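Local coordinates for UPF0141 protein yjdB (Campylobacter jejuni subsp. jejuni HB93-13, PDB 4TN0), which probably transfers phosphoethanolamine in the periplasm, through a zinc-binding, alkaline phosphatase-like domain, and is required for polymyxin resistance and motility, at residues N57-G62 / M241-A246; N89-L94 / D116-K121; I134-K139 / K209-Q214; K170-T175 / T196-D201. All blocks are in the same frame, centred on the assembly; numbering follows the deposited sequence.

Interaction 1 (N57-G62 / M241-A246)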
loop_
_atom_site.group_PDB
_atom_site.type_symbol
_atom_site.label_atom_id
_atom_site.label_comp_id
_atom_site.label_asym_id
_atom_site.label_seq_id
_atom_site.Cartn_x
_atom_site.Cartn_y
_atom_site.Cartn_z
ATOM N N ASN A 57 -6.121 9.156 8.880
ATOM C CA ASN A 57 -6.397 10.364 8.109
ATOM C C ASN A 57 -5.525 10.457 6.850
ATOM O O ASN A 57 -4.970 11.494 6.531
ATOM C CB ASN A 57 -6.195 11.588 9.003
ATOM C CG ASN A 57 -6.832 12.846 8.429
ATOM O OD1 ASN A 57 -7.721 12.779 7.575
ATOM N ND2 ASN A 57 -6.376 14.003 8.897
ATOM N N PHE A 58 -5.456 9.349 6.128
ATOM C CA PHE A 58 -4.552 9.155 5.008
ATOM C C PHE A 58 -5.339 9.202 3.702
ATOM O O PHE A 58 -6.353 8.508 3.562
ATOM C CB PHE A 58 -3.858 7.803 5.168
ATOM C CG PHE A 58 -2.498 7.726 4.557
ATOM C CD1 PHE A 58 -2.331 7.296 3.256
ATOM C CD2 PHE A 58 -1.375 8.037 5.303
ATOM C CE1 PHE A 58 -1.067 7.203 2.702
ATOM C CE2 PHE A 58 -0.109 7.945 4.753
ATOM C CZ PHE A 58 0.046 7.535 3.456
ATOM N N SER A 59 -4.872 10.000 2.745
ATOM C CA SER A 59 -5.573 10.192 1.472
ATOM C C SER A 59 -4.787 9.722 0.265
ATOM O O SER A 59 -3.568 9.631 0.314
ATOM C CB SER A 59 -5.925 11.664 1.279
ATOM O OG SER A 59 -7.142 11.973 1.933
ATOM N N SER A 60 -5.487 9.481 -0.839
ATOM C CA SER A 60 -4.833 9.002 -2.046
ATOM C C SER A 60 -4.644 10.144 -3.010
ATOM O O SER A 60 -5.265 11.198 -2.893
ATOM C CB SER A 60 -5.641 7.896 -2.738
ATOM O OG SER A 60 -6.882 8.404 -3.193
ATOM N N CYS A 61 -3.809 9.887 -3.999
ATOM C CA CYS A 61 -3.434 10.890 -4.967
ATOM C C CYS A 61 -4.500 11.011 -6.059
ATOM O O CYS A 61 -4.728 12.086 -6.600
ATOM C CB CYS A 61 -2.056 10.529 -5.547
ATOM S SG CYS A 61 -1.431 11.711 -6.716
ATOM N N GLY A 62 -5.179 9.903 -6.348
ATOM C CA GLY A 62 -6.209 9.861 -7.370
ATOM C C GLY A 62 -7.300 8.866 -7.000
ATOM O O GLY A 62 -7.301 8.312 -5.900
ATOM N N MET A 241 -14.094 8.261 -9.867
ATOM C CA MET A 241 -14.842 9.530 -9.971
ATOM C C MET A 241 -13.838 10.704 -9.901
ATOM O O MET A 241 -12.865 10.637 -9.148
ATOM C CB MET A 241 -15.898 9.622 -8.855
ATOM C CG MET A 241 -16.765 10.886 -8.884
ATOM S SD MET A 241 -18.166 10.918 -7.725
ATOM C CE MET A 241 -19.316 9.792 -8.511
ATOM N N PRO A 242 -14.040 11.768 -10.698
ATOM C CA PRO A 242 -13.041 12.865 -10.631
ATOM C C PRO A 242 -12.759 13.326 -9.188
ATOM O O PRO A 242 -13.677 13.497 -8.385
ATOM C CB PRO A 242 -13.672 13.969 -11.471
ATOM C CG PRO A 242 -14.519 13.175 -12.513
ATOM C CD PRO A 242 -15.059 11.986 -11.741
ATOM N N TYR A 243 -11.484 13.435 -8.853
ATOM C CA TYR A 243 -11.060 13.592 -7.476
ATOM C C TYR A 243 -11.787 14.679 -6.726
ATOM O O TYR A 243 -12.204 14.467 -5.591
ATOM C CB TYR A 243 -9.551 13.874 -7.443
ATOM C CG TYR A 243 -8.921 13.667 -6.079
ATOM C CD1 TYR A 243 -8.877 14.687 -5.132
ATOM C CD2 TYR A 243 -8.441 12.418 -5.716
ATOM C CE1 TYR A 243 -8.308 14.472 -3.878
ATOM C CE2 TYR A 243 -7.885 12.197 -4.487
ATOM C CZ TYR A 243 -7.826 13.210 -3.564
ATOM O OH TYR A 243 -7.259 12.928 -2.338
ATOM N N ALA A 244 -11.940 15.841 -7.367
ATOM C CA ALA A 244 -12.489 17.018 -6.709
ATOM C C ALA A 244 -13.965 16.815 -6.278
ATOM O O ALA A 244 -14.427 17.425 -5.306
ATOM C CB ALA A 244 -12.339 18.248 -7.616
ATOM N N ILE A 245 -14.701 15.947 -6.963
ATOM C CA ILE A 245 -16.079 15.761 -6.555
ATOM C C ILE A 245 -16.270 14.408 -5.902
ATOM O O ILE A 245 -17.371 14.083 -5.488
ATOM C CB ILE A 245 -17.072 15.866 -7.719
ATOM C CG1 ILE A 245 -16.910 14.672 -8.666
ATOM C CG2 ILE A 245 -16.908 17.152 -8.451
ATOM C CD1 ILE A 245 -17.964 14.603 -9.777
ATOM N N ALA A 246 -15.197 13.626 -5.791
ATOM C CA ALA A 246 -15.314 12.252 -5.304
ATOM C C ALA A 246 -15.681 12.210 -3.825
ATOM O O ALA A 246 -15.216 13.031 -3.051
ATOM C CB ALA A 246 -13.992 11.485 -5.543
#

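Interaction 2 (N89-L94 / D116-K121)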
loop_
_atom_site.group_PDB
_atom_site.type_symbol
_atom_site.label_atom_id
_atom_site.label_comp_id
_atom_site.label_asym_id
_atom_site.label_seq_id
_atom_site.Cartn_x
_atom_site.Cartn_y
_atom_site.Cartn_z
ATOM N N ASN A 89 11.310 7.267 -10.656
ATOM C CA ASN A 89 10.452 7.342 -9.479
ATOM C C ASN A 89 11.276 6.960 -8.258
ATOM O O ASN A 89 12.462 6.704 -8.379
ATOM C CB ASN A 89 9.207 6.424 -9.624
ATOM C CG ASN A 89 9.575 4.933 -9.832
ATOM O OD1 ASN A 89 10.092 4.276 -8.923
ATOM N ND2 ASN A 89 9.303 4.406 -11.026
ATOM N N ALA A 90 10.654 6.916 -7.086
ATOM C CA ALA A 90 11.355 6.529 -5.863
ATOM C C ALA A 90 12.111 5.190 -5.986
ATOM O O ALA A 90 13.194 5.038 -5.436
ATOM C CB ALA A 90 10.380 6.462 -4.712
ATOM N N MET A 91 11.547 4.224 -6.705
ATOM C CA MET A 91 12.194 2.921 -6.841
ATOM C C MET A 91 13.494 3.009 -7.658
ATOM O O MET A 91 14.439 2.274 -7.417
ATOM C CB MET A 91 11.243 1.900 -7.496
ATOM C CG MET A 91 9.947 1.659 -6.746
ATOM S SD MET A 91 10.182 0.999 -5.097
ATOM C CE MET A 91 11.075 -0.510 -5.491
ATOM N N ASP A 92 13.496 3.849 -8.680
ATOM C CA ASP A 92 14.688 4.062 -9.485
ATOM C C ASP A 92 15.782 4.701 -8.626
ATOM O O ASP A 92 16.956 4.392 -8.764
ATOM C CB ASP A 92 14.387 4.973 -10.679
ATOM C CG ASP A 92 13.396 4.373 -11.632
ATOM O OD1 ASP A 92 13.614 3.226 -12.104
ATOM O OD2 ASP A 92 12.376 5.059 -11.882
ATOM N N VAL A 93 15.390 5.637 -7.770
ATOM C CA VAL A 93 16.348 6.281 -6.890
ATOM C C VAL A 93 16.962 5.283 -5.922
ATOM O O VAL A 93 18.176 5.275 -5.744
ATOM C CB VAL A 93 15.718 7.441 -6.110
ATOM C CG1 VAL A 93 16.742 8.055 -5.157
ATOM C CG2 VAL A 93 15.211 8.478 -7.085
ATOM N N LEU A 94 16.151 4.404 -5.339
ATOM C CA LEU A 94 16.705 3.404 -4.426
ATOM C C LEU A 94 17.599 2.419 -5.167
ATOM O O LEU A 94 18.629 2.004 -4.641
ATOM C CB LEU A 94 15.605 2.645 -3.709
ATOM C CG LEU A 94 14.635 3.434 -2.846
ATOM C CD1 LEU A 94 13.521 2.499 -2.390
ATOM C CD2 LEU A 94 15.348 4.025 -1.666
ATOM N N ASP A 116 9.182 -0.933 -14.061
ATOM C CA ASP A 116 9.724 -1.270 -15.374
ATOM C C ASP A 116 11.251 -1.400 -15.449
ATOM O O ASP A 116 11.776 -2.209 -16.213
ATOM C CB ASP A 116 9.244 -0.230 -16.383
ATOM C CG ASP A 116 7.766 -0.393 -16.718
ATOM O OD1 ASP A 116 7.084 -1.211 -16.059
ATOM O OD2 ASP A 116 7.289 0.297 -17.639
ATOM N N ARG A 117 11.959 -0.596 -14.667
ATOM C CA ARG A 117 13.403 -0.553 -14.768
ATOM C C ARG A 117 14.061 -1.264 -13.587
ATOM O O ARG A 117 15.246 -1.072 -13.320
ATOM C CB ARG A 117 13.881 0.894 -14.863
ATOM C CG ARG A 117 13.521 1.586 -16.169
ATOM C CD ARG A 117 13.608 3.094 -15.992
ATOM N NE ARG A 117 12.794 3.485 -14.853
ATOM C CZ ARG A 117 11.478 3.697 -14.936
ATOM N NH1 ARG A 117 10.780 4.034 -13.859
ATOM N NH2 ARG A 117 10.857 3.568 -16.104
ATOM N N LEU A 118 13.300 -2.114 -12.906
ATOM C CA LEU A 118 13.870 -2.905 -11.833
ATOM C C LEU A 118 14.411 -4.195 -12.420
ATOM O O LEU A 118 13.930 -4.669 -13.453
ATOM C CB LEU A 118 12.843 -3.212 -10.752
ATOM C CG LEU A 118 12.410 -1.996 -9.939
ATOM C CD1 LEU A 118 11.438 -2.399 -8.840
ATOM C CD2 LEU A 118 13.593 -1.249 -9.373
ATOM N N ALA A 119 15.423 -4.754 -11.762
ATOM C CA ALA A 119 16.050 -5.955 -12.268
ATOM C C ALA A 119 15.202 -7.151 -11.875
ATOM O O ALA A 119 14.831 -7.957 -12.732
ATOM C CB ALA A 119 17.465 -6.090 -11.733
ATOM N N TYR A 120 14.861 -7.269 -10.593
ATOM C CA TYR A 120 14.059 -8.426 -10.218
ATOM C C TYR A 120 12.603 -8.049 -9.896
ATOM O O TYR A 120 12.272 -7.569 -8.794
ATOM C CB TYR A 120 14.687 -9.230 -9.079
ATOM C CG TYR A 120 14.048 -10.613 -9.037
ATOM C CD1 TYR A 120 13.994 -11.384 -10.208
ATOM C CD2 TYR A 120 13.577 -11.187 -7.853
ATOM C CE1 TYR A 120 13.434 -12.644 -10.230
ATOM C CE2 TYR A 120 13.020 -12.474 -7.861
ATOM C CZ TYR A 120 12.956 -13.197 -9.063
ATOM O OH TYR A 120 12.419 -14.472 -9.131
ATOM N N LYS A 121 11.769 -8.256 -10.918
ATOM C CA LYS A 121 10.326 -8.002 -10.929
ATOM C C LYS A 121 9.610 -9.261 -11.449
ATOM O O LYS A 121 10.172 -10.035 -12.237
ATOM C CB LYS A 121 10.001 -6.781 -11.801
ATOM C CG LYS A 121 10.492 -6.935 -13.220
ATOM C CD LYS A 121 10.334 -5.686 -14.049
ATOM C CE LYS A 121 11.018 -5.903 -15.395
ATOM N NZ LYS A 121 10.961 -4.698 -16.268
#

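Interaction 3 (I134-K139 / K209-Q214)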
loop_
_atom_site.group_PDB
_atom_site.type_symbol
_atom_site.label_atom_id
_atom_site.label_comp_id
_atom_site.label_asym_id
_atom_site.label_seq_id
_atom_site.Cartn_x
_atom_site.Cartn_y
_atom_site.Cartn_z
ATOM N N ILE A 134 4.923 -16.748 -2.034
ATOM C CA ILE A 134 5.892 -17.664 -2.627
ATOM C C ILE A 134 7.179 -16.976 -3.109
ATOM O O ILE A 134 8.265 -17.346 -2.655
ATOM C CB ILE A 134 5.263 -18.478 -3.786
ATOM C CG1 ILE A 134 4.309 -19.534 -3.228
ATOM C CG2 ILE A 134 6.330 -19.177 -4.592
ATOM C CD1 ILE A 134 3.546 -20.269 -4.296
ATOM N N PRO A 135 7.086 -15.985 -4.026
ATOM C CA PRO A 135 8.372 -15.390 -4.411
ATOM C C PRO A 135 8.952 -14.506 -3.315
ATOM O O PRO A 135 10.156 -14.238 -3.329
ATOM C CB PRO A 135 8.016 -14.563 -5.644
ATOM C CG PRO A 135 6.601 -14.149 -5.390
ATOM C CD PRO A 135 5.954 -15.305 -4.687
ATOM N N PHE A 136 8.115 -14.095 -2.368
ATOM C CA PHE A 136 8.576 -13.327 -1.219
ATOM C C PHE A 136 9.454 -14.171 -0.310
ATOM O O PHE A 136 10.513 -13.720 0.123
ATOM C CB PHE A 136 7.395 -12.789 -0.431
ATOM C CG PHE A 136 7.761 -12.165 0.883
ATOM C CD1 PHE A 136 8.537 -11.007 0.930
ATOM C CD2 PHE A 136 7.280 -12.687 2.072
ATOM C CE1 PHE A 136 8.851 -10.409 2.143
ATOM C CE2 PHE A 136 7.591 -12.088 3.293
ATOM C CZ PHE A 136 8.373 -10.943 3.326
ATOM N N LYS A 137 9.035 -15.410 -0.056
ATOM C CA LYS A 137 9.829 -16.311 0.773
ATOM C C LYS A 137 11.162 -16.586 0.075
ATOM O O LYS A 137 12.214 -16.544 0.699
ATOM C CB LYS A 137 9.060 -17.613 1.064
ATOM C CG LYS A 137 8.054 -17.460 2.199
ATOM C CD LYS A 137 7.227 -18.713 2.479
ATOM C CE LYS A 137 6.026 -18.336 3.373
ATOM N NZ LYS A 137 5.007 -19.398 3.642
ATOM N N GLU A 138 11.117 -16.794 -1.234
ATOM C CA GLU A 138 12.319 -17.081 -1.989
ATOM C C GLU A 138 13.303 -15.909 -2.023
ATOM O O GLU A 138 14.524 -16.101 -2.032
ATOM C CB GLU A 138 11.959 -17.492 -3.410
ATOM C CG GLU A 138 13.180 -17.682 -4.295
ATOM C CD GLU A 138 14.102 -18.844 -3.857
ATOM O OE1 GLU A 138 13.758 -19.587 -2.900
ATOM O OE2 GLU A 138 15.180 -19.016 -4.478
ATOM N N LYS A 139 12.787 -14.689 -2.033
ATOM C CA LYS A 139 13.665 -13.531 -2.016
ATOM C C LYS A 139 14.237 -13.348 -0.604
ATOM O O LYS A 139 15.293 -12.735 -0.434
ATOM C CB LYS A 139 12.910 -12.275 -2.486
ATOM C CG LYS A 139 13.671 -10.957 -2.336
ATOM C CD LYS A 139 14.888 -10.905 -3.246
ATOM C CE LYS A 139 15.753 -9.683 -2.940
ATOM N NZ LYS A 139 16.934 -9.598 -3.846
ATOM N N LYS A 209 4.638 -12.077 10.206
ATOM C CA LYS A 209 4.986 -13.377 10.781
ATOM C C LYS A 209 6.277 -13.921 10.185
ATOM O O LYS A 209 7.057 -14.577 10.862
ATOM C CB LYS A 209 3.809 -14.344 10.551
ATOM C CG LYS A 209 3.953 -15.823 10.948
ATOM C CD LYS A 209 2.527 -16.356 11.274
ATOM C CE LYS A 209 2.333 -17.861 11.059
ATOM N NZ LYS A 209 3.312 -18.457 10.113
ATOM N N LEU A 210 6.508 -13.620 8.916
ATOM C CA LEU A 210 7.735 -14.023 8.253
ATOM C C LEU A 210 8.847 -13.037 8.606
ATOM O O LEU A 210 10.034 -13.375 8.569
ATOM C CB LEU A 210 7.530 -14.104 6.737
ATOM C CG LEU A 210 6.805 -15.372 6.245
ATOM C CD1 LEU A 210 6.294 -15.179 4.831
ATOM C CD2 LEU A 210 7.662 -16.644 6.341
ATOM N N LEU A 211 8.453 -11.814 8.956
ATOM C CA LEU A 211 9.414 -10.771 9.306
ATOM C C LEU A 211 10.037 -10.993 10.675
ATOM O O LEU A 211 11.181 -10.587 10.922
ATOM C CB LEU A 211 8.752 -9.387 9.261
ATOM C CG LEU A 211 8.516 -8.799 7.869
ATOM C CD1 LEU A 211 8.136 -7.331 7.975
ATOM C CD2 LEU A 211 9.741 -8.999 6.960
ATOM N N LYS A 212 9.299 -11.649 11.563
ATOM C CA LYS A 212 9.826 -11.933 12.893
ATOM C C LYS A 212 10.850 -13.069 12.845
ATOM O O LYS A 212 11.655 -13.225 13.756
ATOM C CB LYS A 212 8.691 -12.180 13.893
ATOM C CG LYS A 212 7.846 -10.920 14.062
ATOM C CD LYS A 212 6.654 -11.113 14.976
ATOM C CE LYS A 212 6.761 -10.186 16.193
ATOM N NZ LYS A 212 5.709 -9.111 16.229
ATOM N N GLU A 213 10.820 -13.868 11.789
ATOM C CA GLU A 213 11.809 -14.920 11.638
ATOM C C GLU A 213 13.078 -14.353 11.026
ATOM O O GLU A 213 14.088 -15.045 10.900
ATOM C CB GLU A 213 11.264 -16.001 10.719
ATOM C CG GLU A 213 10.179 -16.874 11.285
ATOM C CD GLU A 213 9.779 -17.918 10.280
ATOM O OE1 GLU A 213 10.677 -18.402 9.558
ATOM O OE2 GLU A 213 8.573 -18.211 10.171
ATOM N N GLN A 214 13.033 -13.077 10.661
ATOM C CA GLN A 214 14.199 -12.425 10.066
ATOM C C GLN A 214 14.831 -11.332 10.932
ATOM O O GLN A 214 14.869 -10.169 10.520
ATOM C CB GLN A 214 13.815 -11.820 8.707
ATOM C CG GLN A 214 13.417 -12.830 7.647
ATOM C CD GLN A 214 14.599 -13.658 7.186
ATOM O OE1 GLN A 214 15.728 -13.175 7.204
ATOM N NE2 GLN A 214 14.352 -14.905 6.774
#

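Interaction 4 (K170-T175 / T196-D201)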
loop_
_atom_site.group_PDB
_atom_site.type_symbol
_atom_site.label_atom_id
_atom_site.label_comp_id
_atom_site.label_asym_id
_atom_site.label_seq_id
_atom_site.Cartn_x
_atom_site.Cartn_y
_atom_site.Cartn_z
ATOM N N LYS A 170 -14.342 -16.325 3.910
ATOM C CA LYS A 170 -15.737 -15.934 3.727
ATOM C C LYS A 170 -16.353 -15.864 5.108
ATOM O O LYS A 170 -17.236 -16.635 5.431
ATOM C CB LYS A 170 -16.470 -16.957 2.835
ATOM C CG LYS A 170 -17.889 -16.589 2.357
ATOM C CD LYS A 170 -18.434 -17.637 1.349
ATOM C CE LYS A 170 -19.877 -17.335 0.975
ATOM N NZ LYS A 170 -20.398 -18.155 -0.162
ATOM N N LYS A 171 -15.876 -14.940 5.931
ATOM C CA LYS A 171 -16.244 -14.921 7.342
ATOM C C LYS A 171 -17.498 -14.098 7.595
ATOM O O LYS A 171 -18.211 -14.340 8.567
ATOM C CB LYS A 171 -15.058 -14.416 8.185
ATOM C CG LYS A 171 -15.239 -14.483 9.709
ATOM C CD LYS A 171 -13.872 -14.574 10.405
ATOM C CE LYS A 171 -13.893 -14.071 11.850
ATOM N NZ LYS A 171 -12.513 -13.804 12.357
ATOM N N PHE A 172 -17.764 -13.122 6.729
ATOM C CA PHE A 172 -18.934 -12.251 6.876
ATOM C C PHE A 172 -20.025 -12.618 5.852
ATOM O O PHE A 172 -19.772 -12.635 4.646
ATOM C CB PHE A 172 -18.518 -10.787 6.745
ATOM C CG PHE A 172 -17.341 -10.409 7.613
ATOM C CD1 PHE A 172 -17.356 -10.672 8.975
ATOM C CD2 PHE A 172 -16.221 -9.786 7.068
ATOM C CE1 PHE A 172 -16.279 -10.321 9.784
ATOM C CE2 PHE A 172 -15.131 -9.429 7.872
ATOM C CZ PHE A 172 -15.159 -9.696 9.228
ATOM N N THR A 173 -21.224 -12.950 6.342
ATOM C CA THR A 173 -22.293 -13.486 5.487
ATOM C C THR A 173 -23.671 -12.876 5.814
ATOM O O THR A 173 -23.920 -12.485 6.950
ATOM C CB THR A 173 -22.378 -15.045 5.609
ATOM O OG1 THR A 173 -22.555 -15.396 6.981
ATOM C CG2 THR A 173 -21.094 -15.729 5.070
ATOM N N PRO A 174 -24.598 -12.841 4.837
ATOM C CA PRO A 174 -24.513 -13.371 3.464
ATOM C C PRO A 174 -23.590 -12.526 2.573
ATOM O O PRO A 174 -23.182 -11.459 3.007
ATOM C CB PRO A 174 -25.955 -13.310 2.976
ATOM C CG PRO A 174 -26.564 -12.151 3.756
ATOM C CD PRO A 174 -25.896 -12.184 5.107
ATOM N N THR A 175 -23.260 -13.024 1.382
ATOM C CA THR A 175 -22.362 -12.364 0.456
ATOM C C THR A 175 -22.994 -12.098 -0.914
ATOM O O THR A 175 -24.072 -12.602 -1.241
ATOM C CB THR A 175 -21.076 -13.216 0.231
ATOM O OG1 THR A 175 -21.411 -14.439 -0.441
ATOM C CG2 THR A 175 -20.378 -13.517 1.554
ATOM N N THR A 196 -12.817 -9.275 1.662
ATOM C CA THR A 196 -11.605 -9.018 0.898
ATOM C C THR A 196 -10.595 -8.259 1.752
ATOM O O THR A 196 -9.394 -8.459 1.620
ATOM C CB THR A 196 -11.874 -8.206 -0.394
ATOM O OG1 THR A 196 -12.233 -6.850 -0.064
ATOM C CG2 THR A 196 -12.968 -8.823 -1.170
ATOM N N LEU A 197 -11.092 -7.390 2.628
ATOM C CA LEU A 197 -10.227 -6.633 3.534
ATOM C C LEU A 197 -9.601 -7.559 4.586
ATOM O O LEU A 197 -8.419 -7.423 4.933
ATOM C CB LEU A 197 -11.022 -5.516 4.215
ATOM C CG LEU A 197 -11.564 -4.367 3.339
ATOM C CD1 LEU A 197 -12.354 -3.364 4.153
ATOM C CD2 LEU A 197 -10.436 -3.653 2.590
ATOM N N LEU A 198 -10.415 -8.485 5.091
ATOM C CA LEU A 198 -10.008 -9.487 6.066
ATOM C C LEU A 198 -8.889 -10.348 5.505
ATOM O O LEU A 198 -7.868 -10.574 6.155
ATOM C CB LEU A 198 -11.198 -10.359 6.458
ATOM C CG LEU A 198 -11.010 -11.322 7.624
ATOM C CD1 LEU A 198 -10.743 -10.529 8.899
ATOM C CD2 LEU A 198 -12.273 -12.160 7.775
ATOM N N TYR A 199 -9.075 -10.802 4.276
ATOM C CA TYR A 199 -8.066 -11.620 3.624
ATOM C C TYR A 199 -6.767 -10.840 3.466
ATOM O O TYR A 199 -5.696 -11.344 3.769
ATOM C CB TYR A 199 -8.571 -12.088 2.264
ATOM C CG TYR A 199 -7.625 -12.991 1.493
ATOM C CD1 TYR A 199 -7.031 -14.090 2.099
ATOM C CD2 TYR A 199 -7.380 -12.776 0.144
ATOM C CE1 TYR A 199 -6.198 -14.937 1.382
ATOM C CE2 TYR A 199 -6.544 -13.608 -0.580
ATOM C CZ TYR A 199 -5.961 -14.693 0.041
ATOM O OH TYR A 199 -5.139 -15.524 -0.677
ATOM N N THR A 200 -6.873 -9.592 3.030
ATOM C CA THR A 200 -5.707 -8.725 2.936
ATOM C C THR A 200 -5.101 -8.511 4.323
ATOM O O THR A 200 -3.881 -8.521 4.469
ATOM C CB THR A 200 -6.053 -7.372 2.292
ATOM O OG1 THR A 200 -6.295 -7.576 0.897
ATOM C CG2 THR A 200 -4.894 -6.389 2.440
ATOM N N ASP A 201 -5.938 -8.345 5.343
ATOM C CA ASP A 201 -5.422 -8.173 6.696
ATOM C C ASP A 201 -4.594 -9.401 7.140
ATOM O O ASP A 201 -3.476 -9.260 7.652
ATOM C CB ASP A 201 -6.566 -7.912 7.668
ATOM C CG ASP A 201 -6.090 -7.298 8.979
ATOM O OD1 ASP A 201 -5.870 -6.067 9.018
ATOM O OD2 ASP A 201 -5.958 -8.033 9.978
#

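Interaction 1 (N57-G62 / M241-A246)
Gly-62 and Tyr-243 bring the two backbones nearest each other, with Gly-62 CA 6.1 Å from Tyr-243 CA. On one side the chain leaves strand 53-59 at Ser-59 and runs on as a loop to Gly-62; on the other, 241-246 bends back on itself, Ile-245 N bonding to Pro-242 O and Ala-246 N to Tyr-243 O. No backbone hydrogen bond links the segments, and Tyr-243 alone reaches across. Its CG lies trans to the backbone N (chi1 -163°), which carries the ring out from the bend. Tyr-243 OH donates to Ser-60 O at 2.7 Å, approaching the oxygen nearly end-on at a C=O...donor angle of 161°. The CD2-CE2 side of the Tyr-243 ring runs along the loop, with CD2 3.8 Å from Gly-62 CA and CE2 3.8 Å from Cys-61 O. Ser-59 CB lies 4.1 Å from Tyr-243 OH. Within the loop, Ser-60 OG donates to Gly-62 O at 2.7 Å, linking the two ends of the part the ring lies against. The CB of Cys-61 points away from 241-246, and its sulfur is tied by a disulfide to Cys-71. The loop leads on to phosphorylated Thr-65, a zinc ligand with Glu-26, Asp-226 and His-227, and the Ser-60 side chain is about 9 Å from the metal: the contact lies near the metal site of an alkaline phosphatase-like fold.

Interaction 2 (N89-L94 / D116-K121)
The Arg-117 guanidinium is met at its edges: the Asp-92 carboxylate lies along the NE/NH1 edge, and Asn-89 ND2 stands beyond the NH1 end. Arg-117 grips the carboxylate side-on, one nitrogen to each oxygen: NE donates to Asp-92 OD1 at 2.9 Å and NH1 to Asp-92 OD2 at 2.7 Å. The two planes are turned 51° apart, and NE meets OD1 from above the carboxylate plane, whereas NH1 uses the syn lone pair of OD2. The anti lone pair of Asp-92 OD2 takes the backbone N-H of Asn-89, N to OD2 2.7 Å, so two donors hold this oxygen. In return Asn-89 OD1 accepts from Met-91 N at 2.7 Å and, weakly, from Asp-92 N, which completes a capping box. Asn-89 ND2, 3.2 Å from Arg-117 NH1, does not bond to it, both being donors, and donates instead to Val-114 O. Met-91, folded at chi2 and chi3, sets its CE 3.9 Å from Leu-118 CD1. These two side chains also lie on Ala-101 of strand 100-105, and Met-91 reaches strand 146-152. The contact thus joins the first turn of helix 90-96, which also packs on helix 281-288, to the approach of edge strand 120-123.

Interaction 3 (I134-K139 / K209-Q214)
Lys-137 and Leu-210 mark the nearest backbone approach of two chain segments that head roughly the same way, their CA atoms 8.1 Å apart, with helix 133-139 facing the last turn of helix 186-211. Leu-210 makes most of the contact through its CD1 methyl. That carbon of Leu-210 sits at the edge of the Phe-136 ring, near its plane, 3.7 Å from Phe-136 CE2, while Leu-210 CB lies 4.0 Å from the same ring carbon. The ring is delivered there by a chi1 of 171°, which swings CG trans to the backbone N and out toward the facing helix; the two side chains pass each other pointing in opposite directions. Lys-137 crosses Leu-210 at about a right angle. Its aliphatic chain, extended beyond CG, borders the leucine, with Lys-137 CE 3.5 Å from Leu-210 CD1 and 3.8 Å from Leu-210 CD2. A looser touch, Phe-136 CZ to Leu-211 CD2 at 4.3 Å, adds a second methyl at the ring edge. Deeper in, Phe-136 packs on Val-21 of strand 18-24 and Ile-149 of strand 146-152, and Leu-211 on Leu-19 and on Trp-258 of strand 252-259, so the two helices rest together against the central sheet.

Interaction 4 (K170-T175 / T196-D201)
Two trans first torsions bring Lys-171 and Leu-198 together: each has CG opposite its backbone N, with chi1 at -174° in the lysine and -171° in the leucine. The lysine chain continues extended, whereas Leu-198 turns at chi2 (64°), and the pair cross at about a right angle. All the close approaches on the leucine side are made by one methyl, CD2. Leu-198 CD2 lies 3.6 Å from Lys-171 CB and 3.9 Å from Lys-171 CD, nestling against the inner, aliphatic part of the lysine. Leu-198 CD2 also meets the far end of the Phe-172 ring obliquely, 4.0 Å from CE2 and 4.1 Å from CZ. The methyl thus touches two successive residues of the loop, in a purely apolar contact that no hydrogen bond crosses. The backbones stay well apart, Lys-171 CA standing 8.4 Å from Leu-198 CA.

Further bonds join the loop to its surroundings. Phe-172 N donates to Asn-195 OD1, one turn earlier on the helix, and the phenylalanine side chain also packs on Asn-191 and Asp-194. Beyond the aliphatic part, Lys-171 makes a cation-pi interaction with Phe-45. Farther along, the loop passes through a cis peptide before Pro-174, whose carbonyl accepts from Asn-191 ND2, and then reaches the Cys-176 to Cys-184 disulfide. The arrangement belongs to a beta-alpha-beta crossover of the alkaline phosphatase-like fold: strand 146-152, a long loop, helix 186-211 and the parallel strand 218-224, with the loop folded back on the helix it precedes.

How the interactions relate
From the N terminus, the chain first passes 57-62, which waits until 241-246 to close interaction 1, joining the end of strand 53-59 to the loop before helix 248-251; that long loop encloses the other three contacts. Interaction 2 closes early, joining helix 90-96 to the approach of edge strand 120-123. Helix 133-139 follows and opens interaction 3, completed only at the end of helix 186-211. Interaction 4 is enclosed within that span and ties the loop after strand 146-152 to an earlier part of the same helix. No two loops cross. Interactions 2 and 3 come within about 5 Å at their nearest atoms, whereas 1 and 3 lie on opposite sides of the chain's centre, as do 2 and 4.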